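PDB 2ESN: probable transcriptional regulator from Pseudomonas aeruginosa, which probably regulates transcription as a LysR-type factor, with a helix-turn-helix domain for DNA and a substrate-binding domain likely to sense a small-molecule effector. Local coordinates for residues R139-V143 with E144-S148; L10-N13 with L14-V17; N121-Q124 with H125-G129; T235-A238 with A239-L242; G214-D217 with R218-A221. One frame throughout, in Å; residues are numbered along the deposited sequence.

The five contacts are all local, each formed along a helix or at one of its ends. Interaction 2 comes first in the chain, where the loop after helix 6-9 enters helix 15-24 of the DNA-binding part; the other four fall in the substrate-binding domain, in the order 3, 1, 5, 4. Interactions 4 and 5 lie close together, their nearest atoms about 9 Å apart, on helices 236-244 and 215-221. Interaction 2 is remote from both, its centre about 57 Å from that of interaction 4 and about 63 Å from that of interaction 5. Interactions 3, 4 and 5 also meet the third subunit, and interaction 2 the second, which ties these local contacts to the tetramer.

Interaction 1 of 5, residues R139-V143 with E144-S148; sequences RKLSV and EALAS
Ser142 offers Ala145 N two acceptors at the start of helix 143-148, its carbonyl O and, more weakly, its OG. The carbonyl of Ser142 takes two donors: Ala145 N stands 2.9 Å from Ser142 O, well above the carbonyl plane, whereas Leu146 N reaches the same oxygen over 3.3 Å, in the carbonyl plane and nearly straight at 168°. A third, weak bond runs from Ala145 N to Ser142 OG. With OG anti to the backbone N (chi1 152°), the hydroxyl swings forward over the first turn, where it also touches Ala145 CB at 3.5 Å. The next turn is closed by Ala147 N, 2.9 Å from Val143 O.

This is a serine N-cap: Ser142 is the last residue before the helix, its hydroxyl accepting from the amide three residues on. The helix follows strand 131-136 in the LysR substrate-binding domain, and the loop between them is held at Lys140, whose NZ forms a salt bridge with Glu162 and hydrogen bonds to Tyr157 O and Tyr283 OH.

Apolar contact is lighter. Leu141 CD2 lies 4.2 Å from Leu146 CD1, the two side chains crossing at about a right angle, and Ile168 of strand 168-183 touches both. Charge is more distant still: Arg139 NE and Glu144 OE2 are 5.9 Å apart, while the arginine NE makes a weak bond, in the guanidinium plane, to Leu141 O.

Interaction 2 of 5, residues L10-N13 with L14-V17; sequences LDLN and LLLV
Leu15 packs against Leu10 and Leu12, and its side chain can be followed outward atom by atom. CB rests on the carbonyl of the residue three back, 3.3 Å from Leu12 O. CG, turned anti to the carbonyl carbon (chi1 -70°), is still near that oxygen but already approaches Leu10. At the tip, Leu15 CD1 sits 4.0 Å from Leu12 CD2 and 4.0 Å from Leu10 CD2, while the other branch, CD2, also meets Leu10 CD2. The two neighbours come in differently: Leu12 runs side by side with Leu15 and points the same way, but Leu10 crosses it at about a right angle.

Leu14 turns to Asp11, with CD1 4.0 Å from Asp11 CB. Beneath these side chains the backbone climbs in i to i+3 steps: Leu14 N to Asp11 O at 2.9 Å, Leu15 N to Leu12 O at 3.0 Å, then Leu16 N to Asn13 O. Each donor stands well above the carbonyl plane, as in a tight opening turn. Asp11 OD2 accepts from Asn13 N at 3.1 Å, an Asx turn that bends the chain into helix 15-24; Asp11 OD1 forms a salt bridge with Arg47.

This helix start, in the helix-turn-helix region, packs on two helices: Leu14 faces Arg47 and Leu48 of helix 38-52, while on helix 68-87 Leu15 lies on Val77 and Leu16 on Leu81. Leu12 packs on Leu12 of the second subunit and Leu15 on its Leu84, so the turn belongs to a subunit interface as well.

Interaction 3 of 5, residues N121-Q124 with H125-G129; sequences NRLQ and HSAPG
Gln124 CG sits between its own backbone N and carbonyl carbon (chi1 71°), and His125 CG turns anti to its carbonyl carbon (chi1 -65°), which lays the two side chains alongside each other, pointing the same way. Gln124 CG comes over one face of the imidazole, 3.9 Å from the His125 ring centroid, as a CH-pi contact. The amide and ring planes are 45° apart. From its extended chain Gln124 NE2 reaches back to Asn121 O at 2.9 Å, the acceptor lying in the amide plane; its OE1 accepts from Asp247 N of the third subunit. Both ends of the amide are thus held, which should limit its rotation beside the ring.

These residues form the C-terminal turn of helix 109-126, the crossover helix of a beta-alpha-beta unit between parallel strands 102-107 and 131-136. Arg122 O takes both His125 N, at 2.9 Å, and Ser126 N, at 3.0 Å. Leu123 O receives Ala127 N, the residue at which the chain leaves helical geometry before Pro128.

On the inward side Leu123 CD2 touches Ser126 OG at 3.5 Å, and Trp296 of helix 293-303 covers both Leu123 and Ala127.

Interaction 4 of 5, residues T235-A238 with A239-L242; sequences TVLA and ALFL
Helix 236-244 opens here in i to i+4 steps, with Ala239 N 3.1 Å from Thr235 O, Leu240 N 2.9 Å from Val236 O and Leu242 N 3.0 Å from Ala238 O, the last donor lying in the carbonyl plane; the step from Phe241 N to Leu237 O is weak, at 3.5 Å. It follows strand 228-233 and leads to strand 249-253 in the LysR substrate-binding domain, whose fold is that of the periplasmic binding proteins. Thr235 holds the N-cap position without a capping bond from its own side chain; instead the carboxylate of Asp109 accepts from the backbone N of both Val236 and Leu237, doing the work of a cap from another helix.

Leu240 meets two side chains of the preceding turn. Its CG turns anti to the carbonyl carbon (chi1 -77°), and its CD1 meets Val236 CG1 at 4.1 Å and Leu237 CD2 at 4.1 Å. Val236 runs side by side with Leu240 and points the same way, whereas Leu237 slants across it. Ala239 faces the sheet, where Val206 of strand 202-206 and Leu250 of strand 249-253 touch it. Leu237 and Phe241 look the other way, toward Leu260 of helix 254-264.

This second face also enters a subunit interface. Leu237 packs on Leu237 of the third subunit, and the Phe241 ring makes an edge-to-face contact with Phe113 of that chain. Within its own helix, Phe241 CD1 lies 3.4 Å from Leu237 O.

Interaction 5 of 5, residues G214-D217 with R218-A221; sequences GVID and RLLA
Arg218 folds back over the start of its own helix and lays its guanidinium across Gly214. Gly214 O lies over the centre of one face of that group, 3.4 Å from Arg218 CZ, a carbonyl oxygen set over the face without a hydrogen bond to the guanidinium, while Arg218 NH1 comes to 3.3 Å from Val215 CA. A bend at chi3 (-95°) brings the group back over the turn. The same carbonyl accepts from Arg218 N at 3.2 Å, almost straight at 171°, so one residue meets Gly214 O with both its amide and its side chain.

Gly214 is the N-cap of helix 215-221, which connects parallel strands 202-206 and 228-233 in a beta-alpha-beta unit. Asp217 ties down the same end: its OD1 uses the anti lone pair to accept from Gly214 N at 2.7 Å. Farther along, Ile216 CG2 lies 4.0 Å from Leu220 CD1, and Tyr198 of helix 195-199 covers both side chains.

Outside the turn, Glu159 forms a salt bridge with Arg218 NH1 and Ser213 OG bonds to NH2, which together should hold the guanidinium in its rotation. Asp217 OD2 is paired with Arg227, and Asp217 also packs on Thr29 of the third subunit.

Interaction 1 of 5, residues R139-V143 with E144-S148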
loop_
_atom_site.group_PDB
_atom_site.type_symbol
_atom_site.label_atom_id
_atom_site.label_comp_id
_atom_site.label_asym_id
_atom_site.label_seq_id
_atom_site.Cartn_x
_atom_site.Cartn_y
_atom_site.Cartn_z
ATOM N N ARG C 139 13.405 -5.718 -2.567
ATOM C CA ARG C 139 14.720 -5.856 -1.928
ATOM C C ARG C 139 15.096 -7.311 -1.729
ATOM O O ARG C 139 14.230 -8.182 -1.839
ATOM C CB ARG C 139 14.755 -5.146 -0.580
ATOM C CG ARG C 139 13.621 -5.554 0.357
ATOM C CD ARG C 139 13.356 -4.450 1.382
ATOM N NE ARG C 139 14.238 -4.599 2.531
ATOM C CZ ARG C 139 14.691 -3.592 3.278
ATOM N NH1 ARG C 139 14.347 -2.332 2.992
ATOM N NH2 ARG C 139 15.500 -3.851 4.311
ATOM N N LYS C 140 16.376 -7.559 -1.428
ATOM C CA LYS C 140 16.891 -8.925 -1.192
ATOM C C LYS C 140 16.067 -9.694 -0.142
ATOM O O LYS C 140 15.701 -10.846 -0.328
ATOM C CB LYS C 140 18.347 -8.918 -0.765
ATOM C CG LYS C 140 18.860 -10.336 -0.476
ATOM C CD LYS C 140 20.361 -10.509 -0.647
ATOM C CE LYS C 140 21.178 -9.626 0.288
ATOM N NZ LYS C 140 21.608 -10.282 1.570
ATOM N N LEU C 141 15.754 -9.013 0.950
ATOM C CA LEU C 141 15.308 -9.667 2.164
ATOM C C LEU C 141 14.200 -8.831 2.802
ATOM O O LEU C 141 14.480 -7.885 3.509
ATOM C CB LEU C 141 16.506 -9.773 3.095
ATOM C CG LEU C 141 16.625 -10.985 3.993
ATOM C CD1 LEU C 141 17.969 -10.970 4.664
ATOM C CD2 LEU C 141 15.492 -10.956 5.018
ATOM N N SER C 142 12.953 -9.165 2.502
ATOM C CA SER C 142 11.801 -8.508 3.097
ATOM C C SER C 142 11.179 -9.484 4.126
ATOM O O SER C 142 10.358 -10.357 3.767
ATOM C CB SER C 142 10.814 -8.064 2.002
ATOM O OG SER C 142 9.465 -8.019 2.476
ATOM N N VAL C 143 11.612 -9.356 5.387
ATOM C CA VAL C 143 11.135 -10.171 6.526
ATOM C C VAL C 143 9.608 -10.184 6.613
ATOM O O VAL C 143 9.002 -11.189 7.017
ATOM C CB VAL C 143 11.777 -9.708 7.885
ATOM C CG1 VAL C 143 11.674 -8.185 8.060
ATOM C CG2 VAL C 143 11.170 -10.445 9.093
ATOM N N GLU C 144 9.008 -9.064 6.208
ATOM C CA GLU C 144 7.555 -8.918 6.093
ATOM C C GLU C 144 6.955 -10.059 5.215
ATOM O O GLU C 144 6.030 -10.785 5.649
ATOM C CB GLU C 144 7.177 -7.510 5.530
ATOM C CG GLU C 144 8.236 -6.358 5.719
ATOM C CD GLU C 144 7.926 -5.064 4.886
ATOM O OE1 GLU C 144 6.792 -4.944 4.339
ATOM O OE2 GLU C 144 8.823 -4.166 4.778
ATOM N N ALA C 145 7.511 -10.235 4.005
ATOM C CA ALA C 145 6.914 -11.123 3.017
ATOM C C ALA C 145 7.102 -12.590 3.420
ATOM O O ALA C 145 6.218 -13.452 3.215
ATOM C CB ALA C 145 7.473 -10.826 1.634
ATOM N N LEU C 146 8.258 -12.847 4.014
ATOM C CA LEU C 146 8.590 -14.140 4.581
ATOM C C LEU C 146 7.614 -14.554 5.721
ATOM O O LEU C 146 7.008 -15.624 5.665
ATOM C CB LEU C 146 10.073 -14.164 5.043
ATOM C CG LEU C 146 11.156 -13.948 3.953
ATOM C CD1 LEU C 146 12.579 -13.939 4.520
ATOM C CD2 LEU C 146 11.055 -14.995 2.798
ATOM N N ALA C 147 7.464 -13.682 6.730
ATOM C CA ALA C 147 6.534 -13.884 7.877
ATOM C C ALA C 147 5.141 -14.299 7.406
ATOM O O ALA C 147 4.663 -15.416 7.707
ATOM C CB ALA C 147 6.473 -12.614 8.730
ATOM N N SER C 148 4.532 -13.412 6.618
ATOM C CA SER C 148 3.255 -13.649 5.958
ATOM C C SER C 148 3.183 -15.024 5.291
ATOM O O SER C 148 2.089 -15.597 5.127
ATOM C CB SER C 148 3.033 -12.579 4.863
ATOM O OG SER C 148 3.964 -11.495 4.993
#

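Interaction 2 of 5, residues L10-N13 with L14-V17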
loop_
_atom_site.group_PDB
_atom_site.type_symbol
_atom_site.label_atom_id
_atom_site.label_comp_id
_atom_site.label_asym_id
_atom_site.label_seq_id
_atom_site.Cartn_x
_atom_site.Cartn_y
_atom_site.Cartn_z
ATOM N N LEU C 10 -27.428 -23.327 10.297
ATOM C CA LEU C 10 -27.243 -24.493 9.443
ATOM C C LEU C 10 -26.120 -25.352 10.002
ATOM O O LEU C 10 -25.041 -24.847 10.372
ATOM C CB LEU C 10 -26.934 -24.025 8.030
ATOM C CG LEU C 10 -26.899 -25.000 6.839
ATOM C CD1 LEU C 10 -28.240 -25.698 6.569
ATOM C CD2 LEU C 10 -26.324 -24.322 5.614
ATOM N N ASP C 11 -26.352 -26.660 10.050
ATOM C CA ASP C 11 -25.216 -27.566 10.232
ATOM C C ASP C 11 -24.375 -27.547 8.955
ATOM O O ASP C 11 -24.628 -28.295 8.012
ATOM C CB ASP C 11 -25.684 -28.960 10.552
ATOM C CG ASP C 11 -24.534 -29.891 10.880
ATOM O OD1 ASP C 11 -24.796 -30.978 11.379
ATOM O OD2 ASP C 11 -23.379 -29.551 10.643
ATOM N N LEU C 12 -23.365 -26.674 8.954
ATOM C CA LEU C 12 -22.419 -26.548 7.859
ATOM C C LEU C 12 -21.761 -27.847 7.331
ATOM O O LEU C 12 -21.301 -27.889 6.168
ATOM C CB LEU C 12 -21.326 -25.509 8.251
ATOM C CG LEU C 12 -21.873 -24.093 8.592
ATOM C CD1 LEU C 12 -20.764 -23.101 8.937
ATOM C CD2 LEU C 12 -22.771 -23.521 7.495
ATOM N N ASN C 13 -21.648 -28.873 8.169
ATOM C CA ASN C 13 -21.049 -30.127 7.729
ATOM C C ASN C 13 -21.905 -30.764 6.677
ATOM O O ASN C 13 -21.367 -31.484 5.827
ATOM C CB ASN C 13 -20.857 -31.162 8.857
ATOM C CG ASN C 13 -19.961 -30.679 9.909
ATOM O OD1 ASN C 13 -20.362 -30.533 11.087
ATOM N ND2 ASN C 13 -18.753 -30.384 9.533
ATOM N N LEU C 14 -23.213 -30.500 6.728
ATOM C CA LEU C 14 -24.136 -30.999 5.681
ATOM C C LEU C 14 -23.855 -30.414 4.332
ATOM O O LEU C 14 -24.363 -30.913 3.339
ATOM C CB LEU C 14 -25.558 -30.630 6.003
ATOM C CG LEU C 14 -26.196 -31.237 7.276
ATOM C CD1 LEU C 14 -27.596 -30.643 7.465
ATOM C CD2 LEU C 14 -26.228 -32.783 7.253
ATOM N N LEU C 15 -23.087 -29.327 4.278
ATOM C CA LEU C 15 -22.750 -28.708 2.971
ATOM C C LEU C 15 -21.692 -29.482 2.209
ATOM O O LEU C 15 -21.572 -29.314 0.992
ATOM C CB LEU C 15 -22.307 -27.256 3.105
ATOM C CG LEU C 15 -23.427 -26.310 3.498
ATOM C CD1 LEU C 15 -22.828 -24.968 3.767
ATOM C CD2 LEU C 15 -24.550 -26.212 2.449
ATOM N N LEU C 16 -20.892 -30.295 2.882
ATOM C CA LEU C 16 -19.992 -31.196 2.111
ATOM C C LEU C 16 -20.767 -32.273 1.408
ATOM O O LEU C 16 -20.235 -32.837 0.446
ATOM C CB LEU C 16 -18.985 -31.961 2.975
ATOM C CG LEU C 16 -18.128 -31.019 3.790
ATOM C CD1 LEU C 16 -17.505 -31.868 4.830
ATOM C CD2 LEU C 16 -17.120 -30.451 2.807
ATOM N N VAL C 17 -21.950 -32.643 1.959
ATOM C CA VAL C 17 -22.816 -33.690 1.359
ATOM C C VAL C 17 -23.483 -33.070 0.144
ATOM O O VAL C 17 -23.472 -33.629 -0.964
ATOM C CB VAL C 17 -23.875 -34.233 2.420
ATOM C CG1 VAL C 17 -24.875 -35.105 1.780
ATOM C CG2 VAL C 17 -23.181 -35.012 3.529
#

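Interaction 3 of 5, residues N121-Q124 with H125-G129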
loop_
_atom_site.group_PDB
_atom_site.type_symbol
_atom_site.label_atom_id
_atom_site.label_comp_id
_atom_site.label_asym_id
_atom_site.label_seq_id
_atom_site.Cartn_x
_atom_site.Cartn_y
_atom_site.Cartn_z
ATOM N N ASN C 121 16.239 -30.126 -12.332
ATOM C CA ASN C 121 16.734 -31.344 -12.923
ATOM C C ASN C 121 16.360 -32.544 -12.021
ATOM O O ASN C 121 16.019 -33.593 -12.537
ATOM C CB ASN C 121 18.274 -31.294 -13.064
ATOM C CG ASN C 121 18.795 -32.571 -13.685
ATOM O OD1 ASN C 121 18.525 -32.865 -14.876
ATOM N ND2 ASN C 121 19.284 -33.417 -12.861
ATOM N N ARG C 122 16.531 -32.383 -10.702
ATOM C CA ARG C 122 16.174 -33.379 -9.735
ATOM C C ARG C 122 14.630 -33.413 -9.528
ATOM O O ARG C 122 13.983 -34.461 -9.679
ATOM C CB ARG C 122 16.886 -33.083 -8.398
ATOM C CG ARG C 122 16.493 -34.068 -7.288
ATOM C CD ARG C 122 16.870 -33.533 -5.894
ATOM N NE ARG C 122 18.324 -33.426 -5.748
ATOM C CZ ARG C 122 18.919 -32.984 -4.641
ATOM N NH1 ARG C 122 18.173 -32.579 -3.607
ATOM N NH2 ARG C 122 20.248 -32.918 -4.582
ATOM N N LEU C 123 14.046 -32.269 -9.148
ATOM C CA LEU C 123 12.609 -32.213 -8.756
ATOM C C LEU C 123 11.617 -32.654 -9.791
ATOM O O LEU C 123 10.535 -33.237 -9.444
ATOM C CB LEU C 123 12.232 -30.845 -8.150
ATOM C CG LEU C 123 12.986 -30.427 -6.864
ATOM C CD1 LEU C 123 12.275 -29.214 -6.174
ATOM C CD2 LEU C 123 13.169 -31.543 -5.844
ATOM N N GLN C 124 11.926 -32.429 -11.068
ATOM C CA GLN C 124 11.073 -32.979 -12.130
ATOM C C GLN C 124 10.834 -34.521 -11.981
ATOM O O GLN C 124 9.830 -35.026 -12.416
ATOM C CB GLN C 124 11.608 -32.668 -13.555
ATOM C CG GLN C 124 12.855 -33.458 -13.860
ATOM C CD GLN C 124 13.507 -33.130 -15.160
ATOM O OE1 GLN C 124 12.885 -32.714 -16.126
ATOM N NE2 GLN C 124 14.830 -33.258 -15.163
ATOM N N HIS C 125 11.765 -35.229 -11.365
ATOM C CA HIS C 125 11.677 -36.686 -11.183
ATOM C C HIS C 125 11.171 -36.973 -9.798
ATOM O O HIS C 125 10.270 -37.753 -9.645
ATOM C CB HIS C 125 13.070 -37.378 -11.369
ATOM C CG HIS C 125 13.626 -37.256 -12.763
ATOM N ND1 HIS C 125 12.970 -37.760 -13.866
ATOM C CD2 HIS C 125 14.702 -36.580 -13.242
ATOM C CE1 HIS C 125 13.662 -37.469 -14.964
ATOM N NE2 HIS C 125 14.715 -36.753 -14.605
ATOM N N SER C 126 11.812 -36.385 -8.787
ATOM C CA SER C 126 11.531 -36.743 -7.405
ATOM C C SER C 126 10.230 -36.131 -6.803
ATOM O O SER C 126 9.738 -36.617 -5.780
ATOM C CB SER C 126 12.720 -36.383 -6.508
ATOM O OG SER C 126 12.832 -34.973 -6.328
ATOM N N ALA C 127 9.724 -35.054 -7.401
ATOM C CA ALA C 127 8.594 -34.320 -6.865
ATOM C C ALA C 127 7.883 -33.755 -8.035
ATOM O O ALA C 127 7.835 -32.546 -8.221
ATOM C CB ALA C 127 9.053 -33.243 -5.894
ATOM N N PRO C 128 7.338 -34.645 -8.886
ATOM C CA PRO C 128 6.844 -34.206 -10.194
ATOM C C PRO C 128 5.619 -33.296 -10.202
ATOM O O PRO C 128 5.262 -32.766 -11.250
ATOM C CB PRO C 128 6.579 -35.517 -10.938
ATOM C CG PRO C 128 6.627 -36.611 -9.909
ATOM C CD PRO C 128 7.204 -36.104 -8.657
ATOM N N GLY C 129 4.938 -33.117 -9.083
ATOM C CA GLY C 129 3.787 -32.154 -9.113
ATOM C C GLY C 129 4.158 -30.843 -8.419
ATOM O O GLY C 129 3.331 -29.927 -8.352
#

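Interaction 4 of 5, residues T235-A238 with A239-L242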
loop_
_atom_site.group_PDB
_atom_site.type_symbol
_atom_site.label_atom_id
_atom_site.label_comp_id
_atom_site.label_asym_id
_atom_site.label_seq_id
_atom_site.Cartn_x
_atom_site.Cartn_y
_atom_site.Cartn_z
ATOM N N THR C 235 20.294 -7.343 -14.445
ATOM C CA THR C 235 20.501 -8.706 -14.986
ATOM C C THR C 235 22.000 -8.946 -15.273
ATOM O O THR C 235 22.530 -8.304 -16.189
ATOM C CB THR C 235 20.044 -8.780 -16.475
ATOM O OG1 THR C 235 19.077 -7.795 -16.840
ATOM C CG2 THR C 235 19.775 -10.107 -16.978
ATOM N N VAL C 236 22.619 -9.935 -14.614
ATOM C CA VAL C 236 23.959 -10.457 -14.924
ATOM C C VAL C 236 24.029 -11.076 -16.322
ATOM O O VAL C 236 24.986 -10.837 -17.078
ATOM C CB VAL C 236 24.404 -11.521 -13.896
ATOM C CG1 VAL C 236 25.911 -11.844 -14.036
ATOM C CG2 VAL C 236 24.256 -10.987 -12.585
ATOM N N LEU C 237 22.989 -11.832 -16.713
ATOM C CA LEU C 237 23.109 -12.575 -17.929
ATOM C C LEU C 237 23.024 -11.651 -19.136
ATOM O O LEU C 237 23.814 -11.805 -20.052
ATOM C CB LEU C 237 22.129 -13.773 -17.993
ATOM C CG LEU C 237 22.239 -14.900 -16.962
ATOM C CD1 LEU C 237 21.141 -15.999 -17.283
ATOM C CD2 LEU C 237 23.651 -15.501 -16.847
ATOM N N ALA C 238 22.114 -10.686 -19.136
ATOM C CA ALA C 238 22.147 -9.689 -20.197
ATOM C C ALA C 238 23.470 -8.891 -20.148
ATOM O O ALA C 238 23.958 -8.482 -21.188
ATOM C CB ALA C 238 20.947 -8.766 -20.135
ATOM N N ALA C 239 23.988 -8.649 -18.945
ATOM C CA ALA C 239 25.213 -7.829 -18.775
ATOM C C ALA C 239 26.414 -8.495 -19.437
ATOM O O ALA C 239 27.273 -7.826 -20.007
ATOM C CB ALA C 239 25.515 -7.638 -17.286
ATOM N N LEU C 240 26.471 -9.807 -19.340
ATOM C CA LEU C 240 27.535 -10.622 -19.929
ATOM C C LEU C 240 27.485 -10.446 -21.440
ATOM O O LEU C 240 28.523 -10.211 -22.064
ATOM C CB LEU C 240 27.370 -12.103 -19.489
ATOM C CG LEU C 240 27.838 -12.342 -18.060
ATOM C CD1 LEU C 240 27.221 -13.592 -17.459
ATOM C CD2 LEU C 240 29.356 -12.478 -18.026
ATOM N N PHE C 241 26.300 -10.427 -22.047
ATOM C CA PHE C 241 26.251 -10.116 -23.493
ATOM C C PHE C 241 26.640 -8.677 -23.825
ATOM O O PHE C 241 27.260 -8.412 -24.882
ATOM C CB PHE C 241 24.883 -10.422 -24.129
ATOM C CG PHE C 241 24.640 -11.901 -24.306
ATOM C CD1 PHE C 241 23.906 -12.607 -23.356
ATOM C CD2 PHE C 241 25.172 -12.570 -25.437
ATOM C CE1 PHE C 241 23.656 -14.002 -23.547
ATOM C CE2 PHE C 241 24.978 -13.939 -25.637
ATOM C CZ PHE C 241 24.209 -14.669 -24.690
ATOM N N LEU C 242 26.272 -7.753 -22.947
ATOM C CA LEU C 242 26.700 -6.374 -23.128
ATOM C C LEU C 242 28.248 -6.256 -23.187
ATOM O O LEU C 242 28.820 -5.623 -24.066
ATOM C CB LEU C 242 26.125 -5.518 -21.977
ATOM C CG LEU C 242 26.735 -4.089 -21.836
ATOM C CD1 LEU C 242 26.390 -3.229 -23.102
ATOM C CD2 LEU C 242 26.182 -3.432 -20.585
#

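Interaction 5 of 5, residues G214-D217 with R218-A221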
loop_
_atom_site.group_PDB
_atom_site.type_symbol
_atom_site.label_atom_id
_atom_site.label_comp_id
_atom_site.label_asym_id
_atom_site.label_seq_id
_atom_site.Cartn_x
_atom_site.Cartn_y
_atom_site.Cartn_z
ATOM N N GLY C 214 27.157 -0.615 -7.410
ATOM C CA GLY C 214 27.370 -2.102 -7.474
ATOM C C GLY C 214 28.057 -2.597 -6.196
ATOM O O GLY C 214 28.591 -1.771 -5.416
ATOM N N VAL C 215 28.020 -3.906 -5.918
ATOM C CA VAL C 215 28.681 -4.448 -4.686
ATOM C C VAL C 215 30.201 -4.217 -4.809
ATOM O O VAL C 215 30.905 -3.970 -3.836
ATOM C CB VAL C 215 28.390 -5.963 -4.475
ATOM C CG1 VAL C 215 28.714 -6.760 -5.807
ATOM C CG2 VAL C 215 29.194 -6.511 -3.262
ATOM N N ILE C 216 30.694 -4.259 -6.037
ATOM C CA ILE C 216 32.110 -3.933 -6.273
ATOM C C ILE C 216 32.450 -2.461 -6.003
ATOM O O ILE C 216 33.578 -2.136 -5.653
ATOM C CB ILE C 216 32.518 -4.363 -7.705
ATOM C CG1 ILE C 216 32.106 -5.817 -7.939
ATOM C CG2 ILE C 216 34.025 -4.095 -7.968
ATOM C CD1 ILE C 216 32.873 -6.862 -7.079
ATOM N N ASP C 217 31.493 -1.559 -6.229
ATOM C CA ASP C 217 31.734 -0.125 -6.031
ATOM C C ASP C 217 31.914 0.160 -4.558
ATOM O O ASP C 217 32.818 0.886 -4.169
ATOM C CB ASP C 217 30.573 0.716 -6.564
ATOM C CG ASP C 217 30.470 0.676 -8.058
ATOM O OD1 ASP C 217 29.380 0.312 -8.553
ATOM O OD2 ASP C 217 31.488 0.954 -8.754
ATOM N N ARG C 218 30.995 -0.377 -3.768
ATOM C CA ARG C 218 31.099 -0.424 -2.307
ATOM C C ARG C 218 32.500 -0.918 -1.924
ATOM O O ARG C 218 33.265 -0.160 -1.321
ATOM C CB ARG C 218 29.991 -1.333 -1.749
ATOM C CG ARG C 218 28.776 -0.596 -1.091
ATOM C CD ARG C 218 27.478 -1.477 -1.010
ATOM N NE ARG C 218 26.677 -1.151 -2.175
ATOM C CZ ARG C 218 26.131 -1.990 -3.066
ATOM N NH1 ARG C 218 26.161 -3.319 -2.926
ATOM N NH2 ARG C 218 25.471 -1.445 -4.084
ATOM N N LEU C 219 32.843 -2.156 -2.309
ATOM C CA LEU C 219 34.192 -2.710 -2.109
ATOM C C LEU C 219 35.373 -1.823 -2.541
ATOM O O LEU C 219 36.377 -1.737 -1.817
ATOM C CB LEU C 219 34.319 -4.114 -2.765
ATOM C CG LEU C 219 35.598 -4.989 -2.734
ATOM C CD1 LEU C 219 35.456 -6.203 -3.595
ATOM C CD2 LEU C 219 36.768 -4.286 -3.303
ATOM N N LEU C 220 35.298 -1.210 -3.736
ATOM C CA LEU C 220 36.442 -0.474 -4.307
ATOM C C LEU C 220 36.636 0.834 -3.557
ATOM O O LEU C 220 37.763 1.282 -3.358
ATOM C CB LEU C 220 36.222 -0.140 -5.789
ATOM C CG LEU C 220 36.524 -1.209 -6.859
ATOM C CD1 LEU C 220 36.077 -0.704 -8.223
ATOM C CD2 LEU C 220 38.020 -1.497 -6.849
ATOM N N ALA C 221 35.521 1.453 -3.160
ATOM C CA ALA C 221 35.554 2.759 -2.476
ATOM C C ALA C 221 36.326 2.636 -1.139
ATOM O O ALA C 221 37.047 3.563 -0.740
ATOM C CB ALA C 221 34.118 3.322 -2.289
#